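Local coordinates for dihydroneopterin triphosphate diphosphatase (Escherichia coli O157:H7, PDB 5U7F), which hydrolyses dihydroneopterin triphosphate to the monophosphate and pyrophosphate, a metal-dependent Nudix reaction of folate biosynthesis, and can probably also hydrolyse nucleoside triphosphates, preferring dATP, at residues Q37-S42 / K58-I63; I113-T116 / A120-W123. All coordinates share one frame; numbering follows the deposited sequence.

In the fold
From the N terminus the chain lays down strands 10-18 and 23-29, then strand 36-42, which fits between them in the mixed sheet. It then runs through helix 49-61 of the Nudix box, and contact 1 closes that loop by bringing the end of the helix back onto the strand at two cobalt ions. Much later, contact 2 closes a short loop of three residues, where the segment after strand 97-107 folds against strand 118-125 at one edge of the sheet. The two loops lie in series, but they touch in space: Glu59 O meets Thr116 OG1 and Thr62 OG1 meets Val114 O, joining the helix end to the loop that leads to Glu117.

Contact 1 of 2, residues Q37-S42 / K58-I63; sequences QSVTGS and KEEVTI. With CO (cobalt (II) ion), chain F; CO (cobalt (II) ion), chain E; SO4 (sulfate ion), chain C.
Thr40 O and Glu60 OE2 meet on one cobalt ion, at 2.0 Å and 2.1 Å from the metal of chain F. The same OE2 also binds the cobalt of chain E at 2.1 Å, so a single carboxylate oxygen bridges the pair, and sulfate O3 forms a second bridge. Glu117 supplies the remaining protein ligand of the first ion, and with Glu56 completes the second. The other carboxylate oxygen, Glu60 OE1, accepts a hydrogen bond of 2.6 Å from water 1, itself a ligand of the chain F cobalt. That water also donates to Gln37 OE1 and accepts from Thr40 N, so three protein atoms and the metal fix it. Beyond CG the Glu60 chain is extended (chi2 -159°), carrying the carboxylate from the helix across to the strand. On the strand, next to the carboxylate, Val39 CG1 lies 3.6 Å from Glu60 OE1, and Val39 CG2 packs on Val61 CG1. Gln37 OE1 takes further hydrogen bonds from Arg29 and His118, a second shell behind the water. At the far end Ser42 N donates to sulfate O4 at 3.1 Å, and Lys7 binds the same anion. Glu60 OE2 and sulfate O3 each join both cobalt ions, and the position of the sulfate is consistent with a place for a substrate phosphate at this Nudix metal centre.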
loop_
_atom_site.group_PDB
_atom_site.type_symbol
_atom_site.label_atom_id
_atom_site.label_comp_id
_atom_site.label_asym_id
_atom_site.label_seq_id
_atom_site.Cartn_x
_atom_site.Cartn_y
_atom_site.Cartn_z
ATOM N N GLN A 37 5.488 -2.133 4.660
ATOM C CA GLN A 37 4.578 -1.202 3.968
ATOM C C GLN A 37 3.155 -1.679 3.978
ATOM O O GLN A 37 2.889 -2.873 4.198
ATOM C CB GLN A 37 5.020 -1.035 2.525
ATOM C CG GLN A 37 5.136 -2.340 1.793
ATOM C CD GLN A 37 5.161 -2.229 0.287
ATOM O OE1 GLN A 37 5.124 -3.249 -0.425
ATOM N NE2 GLN A 37 5.277 -1.003 -0.220
ATOM N N SER A 38 2.225 -0.762 3.725
ATOM C CA SER A 38 0.876 -1.121 3.330
ATOM C C SER A 38 0.906 -1.630 1.864
ATOM O O SER A 38 1.992 -1.787 1.263
ATOM C CB SER A 38 -0.070 0.097 3.495
ATOM O OG SER A 38 0.185 0.782 4.718
ATOM N N VAL A 39 -0.250 -1.966 1.306
ATOM C CA VAL A 39 -0.305 -2.444 -0.075
ATOM C C VAL A 39 0.039 -1.312 -1.065
ATOM O O VAL A 39 -0.540 -0.245 -0.990
ATOM C CB VAL A 39 -1.684 -3.029 -0.378
ATOM C CG1 VAL A 39 -1.897 -3.254 -1.854
ATOM C CG2 VAL A 39 -1.857 -4.347 0.374
ATOM N N THR A 40 1.013 -1.535 -1.949
ATOM C CA THR A 40 1.310 -0.571 -3.030
ATOM C C THR A 40 1.335 -1.341 -4.336
ATOM O O THR A 40 1.527 -2.551 -4.337
ATOM C CB THR A 40 2.650 0.195 -2.849
ATOM O OG1 THR A 40 3.757 -0.703 -2.978
ATOM C CG2 THR A 40 2.710 0.902 -1.517
ATOM N N GLY A 41 1.106 -0.653 -5.450
ATOM C CA GLY A 41 1.223 -1.296 -6.740
ATOM C C GLY A 41 1.124 -0.301 -7.868
ATOM O O GLY A 41 0.503 0.752 -7.696
ATOM N N SER A 42 1.737 -0.641 -9.001
ATOM C CA SER A 42 1.646 0.179 -10.220
ATOM C C SER A 42 0.255 0.148 -10.843
ATOM O O SER A 42 -0.421 -0.880 -10.840
ATOM C CB SER A 42 2.665 -0.286 -11.270
ATOM O OG SER A 42 3.994 -0.029 -10.867
ATOM N N LYS A 58 -6.524 -7.606 -3.892
ATOM C CA LYS A 58 -6.838 -9.020 -4.151
ATOM C C LYS A 58 -5.547 -9.838 -4.309
ATOM O O LYS A 58 -5.380 -10.842 -3.636
ATOM C CB LYS A 58 -7.714 -9.170 -5.398
ATOM C CG LYS A 58 -8.770 -10.272 -5.284
ATOM C CD LYS A 58 -9.458 -10.558 -6.620
ATOM C CE LYS A 58 -10.304 -11.831 -6.538
ATOM N NZ LYS A 58 -10.914 -12.221 -7.851
ATOM N N GLU A 59 -4.642 -9.380 -5.183
ATOM C CA GLU A 59 -3.348 -10.058 -5.448
ATOM C C GLU A 59 -2.431 -10.193 -4.225
ATOM O O GLU A 59 -1.845 -11.257 -4.005
ATOM C CB GLU A 59 -2.557 -9.314 -6.554
ATOM C CG GLU A 59 -3.162 -9.384 -7.969
ATOM C CD GLU A 59 -2.356 -8.593 -9.031
ATOM O OE1 GLU A 59 -2.796 -8.540 -10.207
ATOM O OE2 GLU A 59 -1.280 -8.041 -8.694
ATOM N N GLU A 60 -2.294 -9.127 -3.439
ATOM C CA GLU A 60 -1.280 -9.065 -2.395
ATOM C C GLU A 60 -1.704 -9.581 -1.032
ATOM O O GLU A 60 -0.871 -10.068 -0.276
ATOM C CB GLU A 60 -0.795 -7.627 -2.237
ATOM C CG GLU A 60 -0.064 -7.133 -3.519
ATOM C CD GLU A 60 0.861 -5.965 -3.316
ATOM O OE1 GLU A 60 0.911 -5.441 -2.197
ATOM O OE2 GLU A 60 1.543 -5.565 -4.304
ATOM N N VAL A 61 -2.980 -9.453 -0.689
ATOM C CA VAL A 61 -3.423 -9.970 0.586
ATOM C C VAL A 61 -4.697 -10.799 0.459
ATOM O O VAL A 61 -5.326 -11.087 1.464
ATOM C CB VAL A 61 -3.621 -8.845 1.616
ATOM C CG1 VAL A 61 -2.287 -8.130 1.855
ATOM C CG2 VAL A 61 -4.693 -7.858 1.174
ATOM N N THR A 62 -5.035 -11.221 -0.761
ATOM C CA THR A 62 -6.170 -12.134 -0.995
ATOM C C THR A 62 -7.490 -11.678 -0.353
ATOM O O THR A 62 -8.266 -12.487 0.147
ATOM C CB THR A 62 -5.855 -13.561 -0.471
ATOM O OG1 THR A 62 -4.443 -13.821 -0.557
ATOM C CG2 THR A 62 -6.624 -14.582 -1.298
ATOM N N ILE A 63 -7.727 -10.373 -0.352
ATOM C CA ILE A 63 -8.979 -9.816 0.125
ATOM C C ILE A 63 -9.722 -9.323 -1.097
ATOM O O ILE A 63 -9.214 -8.489 -1.825
ATOM C CB ILE A 63 -8.751 -8.673 1.148
ATOM C CG1 ILE A 63 -8.172 -9.264 2.426
ATOM C CG2 ILE A 63 -10.054 -7.898 1.415
ATOM C CD1 ILE A 63 -7.933 -8.292 3.579
HETATM CO CO CO F . 2.943 -4.034 -4.251
HETATM CO CO CO E . 1.557 -5.954 -6.365
HETATM S S SO4 C . 3.766 -3.763 -7.462
HETATM O O1 SO4 C . 4.512 -2.559 -7.057
HETATM O O2 SO4 C . 4.740 -4.790 -7.838
HETATM O O3 SO4 C . 2.915 -4.217 -6.347
HETATM O O4 SO4 C . 2.934 -3.470 -8.623
HETATM O O HOH W 1 2.820 -3.695 -2.091
HETATM O O HOH W 2 4.521 -2.592 -4.699
HETATM O O HOH W 3 0.546 -7.835 -6.548
HETATM O O HOH W 4 1.783 -6.236 -8.251
#

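Contact 2 of 2, residues I113-T116 / A120-W123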
loop_
_atom_site.group_PDB
_atom_site.type_symbol
_atom_site.label_atom_id
_atom_site.label_comp_id
_atom_site.label_asym_id
_atom_site.label_seq_id
_atom_site.Cartn_x
_atom_site.Cartn_y
_atom_site.Cartn_z
ATOM N N ILE A 113 -3.954 -13.117 7.387
ATOM C CA ILE A 113 -3.676 -12.721 6.014
ATOM C C ILE A 113 -2.820 -13.734 5.248
ATOM O O ILE A 113 -1.752 -14.128 5.706
ATOM C CB ILE A 113 -2.935 -11.332 5.977
ATOM C CG1 ILE A 113 -3.763 -10.235 6.655
ATOM C CG2 ILE A 113 -2.589 -10.910 4.541
ATOM C CD1 ILE A 113 -5.078 -9.965 5.990
ATOM N N VAL A 114 -3.303 -14.120 4.074
ATOM C CA VAL A 114 -2.520 -14.867 3.109
ATOM C C VAL A 114 -1.935 -13.927 2.076
ATOM O O VAL A 114 -2.675 -13.266 1.350
ATOM C CB VAL A 114 -3.375 -15.922 2.417
ATOM C CG1 VAL A 114 -2.577 -16.640 1.349
ATOM C CG2 VAL A 114 -3.896 -16.900 3.452
ATOM N N PHE A 115 -0.604 -13.883 1.998
ATOM C CA PHE A 115 0.082 -12.900 1.151
ATOM C C PHE A 115 0.862 -13.588 0.038
ATOM O O PHE A 115 1.185 -14.775 0.152
ATOM C CB PHE A 115 1.011 -12.028 2.010
ATOM C CG PHE A 115 1.901 -12.817 2.931
ATOM C CD1 PHE A 115 1.496 -13.105 4.225
ATOM C CD2 PHE A 115 3.135 -13.283 2.503
ATOM C CE1 PHE A 115 2.302 -13.840 5.080
ATOM C CE2 PHE A 115 3.954 -14.031 3.357
ATOM C CZ PHE A 115 3.533 -14.301 4.654
ATOM N N THR A 116 1.162 -12.842 -1.024
ATOM C CA THR A 116 1.835 -13.391 -2.210
ATOM C C THR A 116 3.142 -12.652 -2.568
ATOM O O THR A 116 4.140 -13.268 -2.945
ATOM C CB THR A 116 0.882 -13.352 -3.420
ATOM O OG1 THR A 116 0.485 -12.000 -3.680
ATOM C CG2 THR A 116 -0.360 -14.170 -3.152
ATOM N N ALA A 120 6.139 -11.687 5.068
ATOM C CA ALA A 120 5.532 -11.718 6.412
ATOM C C ALA A 120 4.542 -10.575 6.525
ATOM O O ALA A 120 4.621 -9.637 5.723
ATOM C CB ALA A 120 6.553 -11.558 7.476
ATOM N N TYR A 121 3.651 -10.641 7.519
ATOM C CA TYR A 121 2.742 -9.531 7.830
ATOM C C TYR A 121 2.654 -9.337 9.350
ATOM O O TYR A 121 2.886 -10.273 10.149
ATOM C CB TYR A 121 1.354 -9.767 7.224
ATOM C CG TYR A 121 0.518 -10.798 7.945
ATOM C CD1 TYR A 121 0.577 -12.144 7.597
ATOM C CD2 TYR A 121 -0.348 -10.421 8.956
ATOM C CE1 TYR A 121 -0.200 -13.097 8.253
ATOM C CE2 TYR A 121 -1.134 -11.365 9.624
ATOM C CZ TYR A 121 -1.054 -12.700 9.265
ATOM O OH TYR A 121 -1.832 -13.630 9.936
ATOM N N LYS A 122 2.368 -8.106 9.756
ATOM C CA LYS A 122 2.148 -7.770 11.165
ATOM C C LYS A 122 1.020 -6.736 11.309
ATOM O O LYS A 122 0.910 -5.815 10.486
ATOM C CB LYS A 122 3.424 -7.218 11.796
ATOM C CG LYS A 122 4.425 -8.268 12.209
ATOM C CD LYS A 122 3.894 -9.106 13.378
ATOM C CE LYS A 122 4.903 -10.162 13.830
ATOM N NZ LYS A 122 4.257 -11.184 14.693
ATOM N N TRP A 123 0.187 -6.885 12.342
ATOM C CA TRP A 123 -0.763 -5.837 12.726
ATOM C C TRP A 123 -0.113 -4.990 13.801
ATOM O O TRP A 123 0.340 -5.500 14.819
ATOM C CB TRP A 123 -2.091 -6.431 13.259
ATOM C CG TRP A 123 -2.920 -7.106 12.210
ATOM C CD1 TRP A 123 -2.923 -8.439 11.887
ATOM C CD2 TRP A 123 -3.822 -6.481 11.326
ATOM N NE1 TRP A 123 -3.790 -8.674 10.856
ATOM C CE2 TRP A 123 -4.354 -7.483 10.482
ATOM C CE3 TRP A 123 -4.259 -5.167 11.170
ATOM C CZ2 TRP A 123 -5.305 -7.204 9.510
ATOM C CZ3 TRP A 123 -5.174 -4.902 10.230
ATOM C CH2 TRP A 123 -5.700 -5.903 9.397
#
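Ile113 sets its CB over the face of the Tyr121 ring, where the loop after strand 97-107 folds back on edge strand 118-125 of the Nudix sheet. This methine CB sits 3.8 Å from the centroid of the Tyr121 ring and only 3° off the normal, a CH-pi contact almost exactly over the middle of the face. CG1 continues from it above the CD2 and CE2 side of the ring and then reaches Trp123 CZ2 at 4.4 Å. Tyr121 leaves the strand with its CG between the backbone N and the carbonyl carbon (chi1 75°), which turns the ring toward the loop. There Ile113 N donates a weak hydrogen bond to Tyr121 OH, 3.4 Å long though fairly straight. The backbone of Ile113 is close as well, its O lying 3.2 Å from Tyr121 CE1.

Phe115 meets the same tyrosine differently. Its CE1 arrives at the edge of the Tyr121 ring, in the plane, 3.5 Å from CD1. The two rings meet rim to rim with their planes at 66°, neither lying over the other's face. One face of the Phe115 ring is turned instead to the backbone of Ala120, whose C lies above it toward the rim. Tyr121 is thus gripped on one face by an aliphatic residue and along one edge by an aromatic one, while Leu25 and Leu27 of neighbouring strand 23-29 also touch its side chain.

The contact therefore ties the loop that precedes metal ligand Glu117 to edge strand 118-125. At its other end the indole of Trp123 joins the same loop through a hydrogen bond from Trp123 NE1 to the backbone O of Arg111.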